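Long-range contacts in ABC transporter, solute-binding protein (Staphylococcus aureus, PDB 6LKK), which binds glucose 6-phosphate as an extracellular solute-binding protein and takes part in signal transmission in a two-component system: residues S77-R86 / A252-S260; Y141-H152 / K280-L290. One frame throughout, in Å; residues are numbered along the deposited sequence.

Interaction 1: S77-R86 / A252-S260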
loop_
_atom_site.group_PDB
_atom_site.type_symbol
_atom_site.label_atom_id
_atom_site.label_comp_id
_atom_site.label_asym_id
_atom_site.label_seq_id
_atom_site.Cartn_x
_atom_site.Cartn_y
_atom_site.Cartn_z
ATOM N N SER A 77 7.645 -0.909 20.240
ATOM C CA SER A 77 6.307 -1.487 20.270
ATOM C C SER A 77 6.116 -2.600 19.253
ATOM O O SER A 77 4.993 -3.097 19.127
ATOM C CB SER A 77 5.256 -0.399 20.040
ATOM O OG SER A 77 5.296 0.087 18.712
ATOM N N VAL A 78 7.159 -3.006 18.520
ATOM C CA VAL A 78 7.024 -4.203 17.695
ATOM C C VAL A 78 6.587 -5.377 18.558
ATOM O O VAL A 78 5.932 -6.309 18.074
ATOM C CB VAL A 78 8.335 -4.508 16.940
ATOM C CG1 VAL A 78 8.620 -3.424 15.906
ATOM C CG2 VAL A 78 9.505 -4.667 17.903
ATOM N N THR A 79 6.921 -5.341 19.851
ATOM C CA THR A 79 6.500 -6.385 20.779
ATOM C C THR A 79 4.982 -6.528 20.827
ATOM O O THR A 79 4.474 -7.621 21.101
ATOM C CB THR A 79 7.040 -6.080 22.179
ATOM O OG1 THR A 79 8.470 -6.002 22.135
ATOM C CG2 THR A 79 6.627 -7.158 23.177
ATOM N N GLN A 80 4.245 -5.446 20.578
ATOM C CA GLN A 80 2.790 -5.456 20.652
ATOM C C GLN A 80 2.132 -5.730 19.307
ATOM O O GLN A 80 0.905 -5.630 19.203
ATOM C CB GLN A 80 2.275 -4.122 21.200
ATOM C CG GLN A 80 2.277 -4.018 22.715
ATOM C CD GLN A 80 3.672 -3.939 23.295
ATOM O OE1 GLN A 80 4.089 -4.810 24.060
ATOM N NE2 GLN A 80 4.400 -2.885 22.945
ATOM N N GLN A 81 2.907 -6.072 18.286
ATOM C CA GLN A 81 2.378 -6.211 16.940
ATOM C C GLN A 81 1.966 -7.647 16.651
ATOM O O GLN A 81 2.475 -8.598 17.252
ATOM C CB GLN A 81 3.409 -5.751 15.910
ATOM C CG GLN A 81 3.691 -4.270 15.986
ATOM C CD GLN A 81 4.599 -3.789 14.880
ATOM O OE1 GLN A 81 5.229 -4.587 14.184
ATOM N NE2 GLN A 81 4.669 -2.475 14.708
ATOM N N LEU A 82 1.025 -7.789 15.720
ATOM C CA LEU A 82 0.586 -9.101 15.272
ATOM C C LEU A 82 1.784 -9.964 14.900
ATOM O O LEU A 82 2.688 -9.522 14.185
ATOM C CB LEU A 82 -0.362 -8.949 14.082
ATOM C CG LEU A 82 -1.689 -8.269 14.429
ATOM C CD1 LEU A 82 -2.429 -7.838 13.174
ATOM C CD2 LEU A 82 -2.555 -9.195 15.274
ATOM N N GLU A 83 1.774 -11.207 15.383
ATOM C CA GLU A 83 2.957 -12.061 15.298
ATOM C C GLU A 83 3.371 -12.310 13.852
ATOM O O GLU A 83 4.566 -12.409 13.549
ATOM C CB GLU A 83 2.687 -13.392 16.003
ATOM C CG GLU A 83 2.160 -13.270 17.435
ATOM C CD GLU A 83 3.256 -13.301 18.482
ATOM O OE1 GLU A 83 2.923 -13.332 19.685
ATOM O OE2 GLU A 83 4.447 -13.299 18.109
ATOM N N ASP A 84 2.402 -12.417 12.943
ATOM C CA ASP A 84 2.694 -12.831 11.577
ATOM C C ASP A 84 3.234 -11.709 10.699
ATOM O O ASP A 84 3.735 -11.996 9.607
ATOM C CB ASP A 84 1.436 -13.405 10.920
ATOM C CG ASP A 84 0.988 -14.705 11.552
ATOM O OD1 ASP A 84 1.843 -15.426 12.106
ATOM O OD2 ASP A 84 -0.222 -15.010 11.490
ATOM N N TYR A 85 3.150 -10.449 11.134
ATOM C CA TYR A 85 3.410 -9.321 10.246
ATOM C C TYR A 85 4.480 -8.376 10.780
ATOM O O TYR A 85 4.555 -7.224 10.346
ATOM C CB TYR A 85 2.109 -8.561 9.983
ATOM C CG TYR A 85 1.017 -9.459 9.458
ATOM C CD1 TYR A 85 1.136 -10.069 8.220
ATOM C CD2 TYR A 85 -0.130 -9.702 10.202
ATOM C CE1 TYR A 85 0.149 -10.894 7.733
ATOM C CE2 TYR A 85 -1.128 -10.529 9.721
ATOM C CZ TYR A 85 -0.980 -11.121 8.485
ATOM O OH TYR A 85 -1.966 -11.946 7.994
ATOM N N ARG A 86 5.325 -8.838 11.694
ATOM C CA ARG A 86 6.433 -8.015 12.157
ATOM C C ARG A 86 7.523 -7.948 11.098
ATOM O O ARG A 86 7.845 -8.945 10.444
ATOM C CB ARG A 86 6.995 -8.571 13.461
ATOM C CG ARG A 86 6.023 -8.474 14.608
ATOM C CD ARG A 86 6.515 -9.206 15.831
ATOM N NE ARG A 86 5.477 -9.270 16.851
ATOM C CZ ARG A 86 5.691 -9.595 18.120
ATOM N NH1 ARG A 86 6.917 -9.882 18.539
ATOM N NH2 ARG A 86 4.678 -9.626 18.974
ATOM N N ALA A 252 -9.070 1.078 8.823
ATOM C CA ALA A 252 -7.713 0.588 8.666
ATOM C C ALA A 252 -7.571 -0.743 9.389
ATOM O O ALA A 252 -8.371 -1.094 10.259
ATOM C CB ALA A 252 -6.704 1.595 9.215
ATOM N N LYS A 253 -6.542 -1.492 9.012
ATOM C CA LYS A 253 -6.211 -2.750 9.669
ATOM C C LYS A 253 -4.929 -2.531 10.462
ATOM O O LYS A 253 -3.843 -2.407 9.885
ATOM C CB LYS A 253 -6.080 -3.876 8.649
ATOM C CG LYS A 253 -7.428 -4.286 8.064
ATOM C CD LYS A 253 -7.293 -5.352 6.993
ATOM C CE LYS A 253 -8.646 -5.949 6.629
ATOM N NZ LYS A 253 -9.594 -4.941 6.079
ATOM N N SER A 254 -5.066 -2.471 11.782
ATOM C CA SER A 254 -3.949 -2.145 12.653
ATOM C C SER A 254 -2.905 -3.253 12.659
ATOM O O SER A 254 -3.214 -4.439 12.504
ATOM C CB SER A 254 -4.446 -1.902 14.077
ATOM O OG SER A 254 -3.363 -1.719 14.978
ATOM N N ILE A 255 -1.649 -2.848 12.858
ATOM C CA ILE A 255 -0.560 -3.800 13.051
ATOM C C ILE A 255 -0.502 -4.337 14.473
ATOM O O ILE A 255 0.245 -5.287 14.730
ATOM C CB ILE A 255 0.773 -3.123 12.674
ATOM C CG1 ILE A 255 1.924 -4.135 12.591
ATOM C CG2 ILE A 255 1.117 -2.009 13.664
ATOM C CD1 ILE A 255 1.751 -5.190 11.517
ATOM N N ARG A 256 -1.279 -3.774 15.395
ATOM C CA ARG A 256 -1.162 -4.092 16.811
ATOM C C ARG A 256 -2.188 -5.135 17.245
ATOM O O ARG A 256 -3.302 -5.201 16.720
ATOM C CB ARG A 256 -1.335 -2.832 17.661
ATOM C CG ARG A 256 -0.240 -1.796 17.477
ATOM C CD ARG A 256 -0.490 -0.588 18.369
ATOM N NE ARG A 256 -0.429 -0.919 19.793
ATOM C CZ ARG A 256 0.588 -0.641 20.608
ATOM N NH1 ARG A 256 1.670 -0.010 20.171
ATOM N NH2 ARG A 256 0.517 -0.998 21.879
ATOM N N LYS A 257 -1.794 -5.939 18.239
ATOM C CA LYS A 257 -2.696 -6.926 18.827
ATOM C C LYS A 257 -3.790 -6.276 19.663
ATOM O O LYS A 257 -4.895 -6.820 19.762
ATOM C CB LYS A 257 -1.911 -7.897 19.711
ATOM C CG LYS A 257 -0.863 -8.738 19.007
ATOM C CD LYS A 257 0.129 -9.288 20.025
ATOM C CE LYS A 257 0.473 -10.744 19.776
ATOM N NZ LYS A 257 1.472 -11.233 20.769
ATOM N N ASP A 258 -3.500 -5.132 20.287
ATOM C CA ASP A 258 -4.396 -4.518 21.261
ATOM C C ASP A 258 -5.261 -3.425 20.646
ATOM O O ASP A 258 -5.650 -2.476 21.336
ATOM C CB ASP A 258 -3.598 -3.962 22.442
ATOM C CG ASP A 258 -2.531 -2.969 22.019
ATOM O OD1 ASP A 258 -2.400 -2.708 20.807
ATOM O OD2 ASP A 258 -1.814 -2.452 22.903
ATOM N N VAL A 259 -5.582 -3.549 19.361
ATOM C CA VAL A 259 -6.394 -2.572 18.650
ATOM C C VAL A 259 -7.547 -3.299 17.973
ATOM O O VAL A 259 -7.380 -4.412 17.461
ATOM C CB VAL A 259 -5.557 -1.784 17.621
ATOM C CG1 VAL A 259 -6.447 -0.928 16.724
ATOM C CG2 VAL A 259 -4.538 -0.916 18.341
ATOM N N SER A 260 -8.714 -2.657 17.964
ATOM C CA SER A 260 -9.911 -3.257 17.395
ATOM C C SER A 260 -9.695 -3.655 15.941
ATOM O O SER A 260 -8.859 -3.089 15.229
ATOM C CB SER A 260 -11.086 -2.280 17.469
ATOM O OG SER A 260 -11.383 -1.932 18.804
HETATM O O HOH W 1 3.282 0.073 22.874
#

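Interaction 2: Y141-H152 / K280-L290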
loop_
_atom_site.group_PDB
_atom_site.type_symbol
_atom_site.label_atom_id
_atom_site.label_comp_id
_atom_site.label_asym_id
_atom_site.label_seq_id
_atom_site.Cartn_x
_atom_site.Cartn_y
_atom_site.Cartn_z
ATOM N N TYR A 141 3.178 -3.459 -8.428
ATOM C CA TYR A 141 4.119 -4.538 -8.151
ATOM C C TYR A 141 3.452 -5.664 -7.370
ATOM O O TYR A 141 3.576 -6.841 -7.725
ATOM C CB TYR A 141 5.322 -3.986 -7.386
ATOM C CG TYR A 141 6.325 -5.036 -6.978
ATOM C CD1 TYR A 141 7.302 -5.471 -7.862
ATOM C CD2 TYR A 141 6.304 -5.585 -5.704
ATOM C CE1 TYR A 141 8.225 -6.430 -7.490
ATOM C CE2 TYR A 141 7.223 -6.543 -5.322
ATOM C CZ TYR A 141 8.178 -6.964 -6.219
ATOM O OH TYR A 141 9.093 -7.918 -5.839
ATOM N N GLN A 142 2.732 -5.321 -6.300
ATOM C CA GLN A 142 2.129 -6.349 -5.457
ATOM C C GLN A 142 1.076 -7.144 -6.219
ATOM O O GLN A 142 0.960 -8.363 -6.041
ATOM C CB GLN A 142 1.528 -5.709 -4.205
ATOM C CG GLN A 142 2.570 -5.197 -3.215
ATOM C CD GLN A 142 3.375 -6.314 -2.575
ATOM O OE1 GLN A 142 4.411 -6.722 -3.096
ATOM N NE2 GLN A 142 2.903 -6.812 -1.437
ATOM N N HIS A 143 0.303 -6.477 -7.079
ATOM C CA HIS A 143 -0.677 -7.188 -7.892
ATOM C C HIS A 143 -0.002 -8.147 -8.865
ATOM O O HIS A 143 -0.487 -9.263 -9.081
ATOM C CB HIS A 143 -1.554 -6.196 -8.649
ATOM C CG HIS A 143 -2.727 -5.703 -7.864
ATOM N ND1 HIS A 143 -3.850 -6.472 -7.646
ATOM C CD2 HIS A 143 -2.959 -4.517 -7.255
ATOM C CE1 HIS A 143 -4.723 -5.781 -6.935
ATOM N NE2 HIS A 143 -4.207 -4.591 -6.687
ATOM N N MET A 144 1.106 -7.726 -9.482
ATOM C CA MET A 144 1.801 -8.619 -10.402
ATOM C C MET A 144 2.349 -9.832 -9.662
ATOM O O MET A 144 2.327 -10.951 -10.190
ATOM C CB MET A 144 2.924 -7.877 -11.128
ATOM C CG MET A 144 2.472 -6.796 -12.115
ATOM S SD MET A 144 1.142 -7.268 -13.244
ATOM C CE MET A 144 -0.296 -6.688 -12.345
ATOM N N ARG A 145 2.840 -9.634 -8.435
ATOM C CA ARG A 145 3.240 -10.768 -7.609
ATOM C C ARG A 145 2.048 -11.668 -7.298
ATOM O O ARG A 145 2.173 -12.899 -7.303
ATOM C CB ARG A 145 3.890 -10.284 -6.312
ATOM C CG ARG A 145 5.279 -9.687 -6.485
ATOM C CD ARG A 145 6.202 -10.091 -5.344
ATOM N NE ARG A 145 6.566 -11.504 -5.419
ATOM C CZ ARG A 145 7.372 -12.120 -4.559
ATOM N NH1 ARG A 145 7.910 -11.456 -3.546
ATOM N NH2 ARG A 145 7.640 -13.410 -4.712
ATOM N N ALA A 146 0.883 -11.076 -7.027
ATOM C CA ALA A 146 -0.303 -11.880 -6.744
ATOM C C ALA A 146 -0.681 -12.743 -7.941
ATOM O O ALA A 146 -1.021 -13.921 -7.786
ATOM C CB ALA A 146 -1.472 -10.977 -6.352
ATOM N N ILE A 147 -0.621 -12.173 -9.145
ATOM C CA ILE A 147 -0.952 -12.931 -10.346
ATOM C C ILE A 147 0.085 -14.020 -10.590
ATOM O O ILE A 147 -0.258 -15.158 -10.935
ATOM C CB ILE A 147 -1.081 -11.973 -11.545
ATOM C CG1 ILE A 147 -2.290 -11.055 -11.340
ATOM C CG2 ILE A 147 -1.206 -12.743 -12.860
ATOM C CD1 ILE A 147 -2.419 -9.954 -12.361
ATOM N N TYR A 148 1.367 -13.697 -10.411
ATOM C CA TYR A 148 2.404 -14.709 -10.576
ATOM C C TYR A 148 2.250 -15.826 -9.553
ATOM O O TYR A 148 2.525 -16.993 -9.852
ATOM C CB TYR A 148 3.789 -14.077 -10.453
ATOM C CG TYR A 148 4.904 -15.085 -10.600
ATOM C CD1 TYR A 148 5.275 -15.556 -11.850
ATOM C CD2 TYR A 148 5.574 -15.577 -9.489
ATOM C CE1 TYR A 148 6.288 -16.485 -11.992
ATOM C CE2 TYR A 148 6.590 -16.508 -9.621
ATOM C CZ TYR A 148 6.941 -16.957 -10.876
ATOM O OH TYR A 148 7.949 -17.882 -11.022
ATOM N N SER A 149 1.810 -15.491 -8.340
ATOM C CA SER A 149 1.742 -16.487 -7.279
ATOM C C SER A 149 0.680 -17.547 -7.536
ATOM O O SER A 149 0.764 -18.632 -6.954
ATOM C CB SER A 149 1.466 -15.810 -5.935
ATOM O OG SER A 149 0.094 -15.480 -5.803
ATOM N N MET A 150 -0.311 -17.266 -8.386
ATOM C CA MET A 150 -1.390 -18.226 -8.611
ATOM C C MET A 150 -0.834 -19.586 -9.013
ATOM O O MET A 150 -1.145 -20.611 -8.394
ATOM C CB MET A 150 -2.342 -17.707 -9.691
ATOM C CG MET A 150 -3.118 -16.457 -9.302
ATOM S SD MET A 150 -4.410 -16.043 -10.492
ATOM C CE MET A 150 -3.441 -15.784 -11.976
ATOM N N HIS A 151 -0.006 -19.609 -10.055
ATOM C CA HIS A 151 0.591 -20.837 -10.555
ATOM C C HIS A 151 2.090 -20.686 -10.776
ATOM O O HIS A 151 2.717 -21.594 -11.337
ATOM C CB HIS A 151 -0.094 -21.265 -11.856
ATOM C CG HIS A 151 -1.584 -21.366 -11.743
ATOM N ND1 HIS A 151 -2.440 -20.530 -12.426
ATOM C CD2 HIS A 151 -2.369 -22.194 -11.014
ATOM C CE1 HIS A 151 -3.690 -20.846 -12.130
ATOM N NE2 HIS A 151 -3.673 -21.851 -11.275
ATOM N N HIS A 152 2.678 -19.571 -10.341
ATOM C CA HIS A 152 4.098 -19.299 -10.545
ATOM C C HIS A 152 4.447 -19.367 -12.029
ATOM O O HIS A 152 5.425 -19.996 -12.439
ATOM C CB HIS A 152 4.954 -20.253 -9.714
ATOM C CG HIS A 152 4.686 -20.153 -8.245
ATOM N ND1 HIS A 152 3.777 -20.962 -7.596
ATOM C CD2 HIS A 152 5.178 -19.313 -7.304
ATOM C CE1 HIS A 152 3.737 -20.638 -6.316
ATOM N NE2 HIS A 152 4.577 -19.639 -6.114
ATOM N N LYS A 280 3.410 -19.429 -0.673
ATOM C CA LYS A 280 3.335 -19.194 -2.110
ATOM C C LYS A 280 4.132 -17.972 -2.552
ATOM O O LYS A 280 4.188 -17.690 -3.753
ATOM C CB LYS A 280 1.875 -19.029 -2.553
ATOM C CG LYS A 280 1.041 -20.306 -2.498
ATOM C CD LYS A 280 -0.345 -20.094 -3.102
ATOM C CE LYS A 280 -0.337 -20.337 -4.602
ATOM N NZ LYS A 280 -1.646 -20.004 -5.239
ATOM N N LEU A 281 4.746 -17.247 -1.616
ATOM C CA LEU A 281 5.478 -16.014 -1.903
ATOM C C LEU A 281 6.887 -16.153 -1.343
ATOM O O LEU A 281 7.187 -15.647 -0.252
ATOM C CB LEU A 281 4.765 -14.802 -1.304
ATOM C CG LEU A 281 3.369 -14.530 -1.861
ATOM C CD1 LEU A 281 2.616 -13.604 -0.924
ATOM C CD2 LEU A 281 3.477 -13.938 -3.256
ATOM N N PRO A 282 7.776 -16.832 -2.056
ATOM C CA PRO A 282 9.136 -17.040 -1.555
ATOM C C PRO A 282 9.986 -15.787 -1.744
ATOM O O PRO A 282 9.525 -14.756 -2.235
ATOM C CB PRO A 282 9.642 -18.198 -2.411
ATOM C CG PRO A 282 8.974 -17.969 -3.731
ATOM C CD PRO A 282 7.595 -17.419 -3.397
ATOM N N ASP A 283 11.246 -15.894 -1.332
ATOM C CA ASP A 283 12.197 -14.802 -1.501
ATOM C C ASP A 283 12.573 -14.659 -2.970
ATOM O O ASP A 283 13.046 -15.612 -3.598
ATOM C CB ASP A 283 13.448 -15.048 -0.656
ATOM C CG ASP A 283 13.392 -14.365 0.705
ATOM O OD1 ASP A 283 12.484 -13.534 0.937
ATOM O OD2 ASP A 283 14.267 -14.663 1.548
ATOM N N ILE A 284 12.354 -13.468 -3.518
ATOM C CA ILE A 284 12.875 -13.099 -4.830
ATOM C C ILE A 284 12.983 -11.577 -4.846
ATOM O O ILE A 284 11.956 -10.886 -4.779
ATOM C CB ILE A 284 11.996 -13.633 -5.973
ATOM C CG1 ILE A 284 12.143 -12.745 -7.211
ATOM C CG2 ILE A 284 10.536 -13.752 -5.546
ATOM C CD1 ILE A 284 11.574 -13.348 -8.447
ATOM N N PRO A 285 14.192 -11.017 -4.910
ATOM C CA PRO A 285 14.350 -9.567 -4.758
ATOM C C PRO A 285 13.442 -8.773 -5.689
ATOM O O PRO A 285 13.027 -9.247 -6.747
ATOM C CB PRO A 285 15.829 -9.341 -5.085
ATOM C CG PRO A 285 16.483 -10.590 -4.617
ATOM C CD PRO A 285 15.497 -11.702 -4.912
ATOM N N HIS A 286 13.149 -7.544 -5.262
ATOM C CA HIS A 286 12.298 -6.636 -6.022
ATOM C C HIS A 286 12.725 -6.546 -7.483
ATOM O O HIS A 286 11.906 -6.705 -8.395
ATOM C CB HIS A 286 12.345 -5.263 -5.351
ATOM C CG HIS A 286 11.459 -4.238 -5.983
ATOM N ND1 HIS A 286 10.085 -4.298 -5.913
ATOM C CD2 HIS A 286 11.753 -3.114 -6.678
ATOM C CE1 HIS A 286 9.570 -3.259 -6.547
ATOM N NE2 HIS A 286 10.560 -2.526 -7.020
ATOM N N HIS A 287 14.012 -6.287 -7.726
ATOM C CA HIS A 287 14.473 -6.070 -9.093
ATOM C C HIS A 287 14.477 -7.359 -9.903
ATOM O O HIS A 287 14.286 -7.321 -11.124
ATOM C CB HIS A 287 15.870 -5.452 -9.083
ATOM C CG HIS A 287 16.936 -6.379 -8.588
ATOM N ND1 HIS A 287 17.194 -6.568 -7.247
ATOM C CD2 HIS A 287 17.809 -7.170 -9.255
ATOM C CE1 HIS A 287 18.180 -7.436 -7.110
ATOM N NE2 HIS A 287 18.572 -7.817 -8.313
ATOM N N LYS A 288 14.696 -8.504 -9.253
ATOM C CA LYS A 288 14.714 -9.766 -9.985
ATOM C C LYS A 288 13.315 -10.152 -10.454
ATOM O O LYS A 288 13.147 -10.651 -11.572
ATOM C CB LYS A 288 15.324 -10.869 -9.118
ATOM C CG LYS A 288 16.824 -10.702 -8.882
ATOM C CD LYS A 288 17.436 -11.932 -8.217
ATOM C CE LYS A 288 18.962 -11.888 -8.224
ATOM N NZ LYS A 288 19.533 -11.545 -6.885
ATOM N N PHE A 289 12.295 -9.915 -9.625
ATOM C CA PHE A 289 10.933 -10.213 -10.056
ATOM C C PHE A 289 10.539 -9.363 -11.253
ATOM O O PHE A 289 9.935 -9.864 -12.210
ATOM C CB PHE A 289 9.942 -9.997 -8.913
ATOM C CG PHE A 289 8.519 -10.271 -9.304
ATOM C CD1 PHE A 289 8.043 -11.571 -9.359
ATOM C CD2 PHE A 289 7.667 -9.235 -9.643
ATOM C CE1 PHE A 289 6.740 -11.829 -9.731
ATOM C CE2 PHE A 289 6.361 -9.487 -10.016
ATOM C CZ PHE A 289 5.897 -10.787 -10.061
ATOM N N LEU A 290 10.868 -8.071 -11.222
ATOM C CA LEU A 290 10.540 -7.209 -12.352
ATOM C C LEU A 290 11.267 -7.661 -13.611
ATOM O O LEU A 290 10.714 -7.595 -14.715
ATOM C CB LEU A 290 10.879 -5.758 -12.016
ATOM C CG LEU A 290 9.958 -5.120 -10.975
ATOM C CD1 LEU A 290 10.557 -3.829 -10.447
ATOM C CD2 LEU A 290 8.574 -4.866 -11.565
HETATM O O HOH W 2 -2.111 -17.124 -5.190
#

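Interaction 1: S77-R86 / A252-S260
A single backbone bridge between Q81 and R256 joins the loop that leads into strand 92-105 to the turn that follows the short strand 253-254. Two hydrogen bonds define it: K257 N to Q80 O (2.9 Å, 177° at the hydrogen) and L82 N to I255 O (2.8 Å). A CA-H also approaches each carbonyl, that of R256 at Q80 O and that of Q81 at I255 O. I255 lays CG1 against the amide of Q81, 3.5 Å from its CD, while CD1 reaches CB of Y85. R256 bends at chi3 (64°), which lets NE and NH2 grip both D258 carboxylate oxygens side-on through their syn lone pairs. Q80 CB lies over one face of the R256 guanidinium, and R256 NH1 donates to T238 O. K257 runs past L82 to E83, where NZ meets OE1 at 2.8 Å from above the carboxylate plane. R86 directs NE and NH2 at Q81 O; its NH2 stands 4.0 Å from K257 NZ. E83 OE2 lies over one R86 face, a long contact of charge alone (3.8 Å from NH2). E83 thus probably offsets both cations, while D258 and T238 fix the rotation of the R256 guanidinium.

Interaction 2: Y141-H152 / K280-L290
An aromatic cluster of Y141, Y148, H286 and F289 packs helix 138-151 against the C-terminal helix 286-293; the short helical segments run at 62° with axes 11.4 Å apart. F289 is a knob in the hole formed by Y141, M144, R145 and Y148. The F289 ring, swung trans to the backbone N (chi1 179°), enters edge-first between two tyrosines, making offset edge-to-face contacts with Y141 (centroids 5.5 Å apart, planes at 80°) and Y148 (5.7 Å). R145 CG lies over one F289 face, 3.8 Å from the centroid in a CH-pi contact. The same CG lies over one face of Y141; over the opposite face sits H286, whose ND1 is 3.2 Å from Y141 CE1. R145, bent at chi2 and chi3, carries its guanidinium out to P282 O, which NH2 meets only weakly at 3.4 Å. Near the C-terminal end of the first helix, K280 NZ donates to M150 O (3.3 Å), and H152 NE2 returns a bond to K280 O (3.1 Å). A water links K280 NZ to S149 OG. The lysine thus brings a positive charge to the carbonyl of M150, probably a favourable placement, while H152 and R145 supply donors to backbone carbonyls of 280-285, and ring and aliphatic contacts around F289 join the two helices.

Overall arrangement
From the N terminus, the chain passes 77-86 before strand 92-105, then helix 138-151, and only later returns to 252-260 and finally 280-290. Interaction 1 closes a loop with 165 residues between its segments, interaction 2 one with 127; because their segments alternate, the loops cross. Strand 253-254 pairs with strand 92-105, so interaction 1 ties the loop before strand 92-105 to the loop after its partner strand, whereas interaction 2 fastens the C-terminal helix 286-293 to helix 138-151. The contacts do not touch: their centres are 25 Å apart and their nearest atoms about 9 Å. Bound glucose 6-phosphate is about 12 Å from the I255 side chain and about 8 Å from that of Y141.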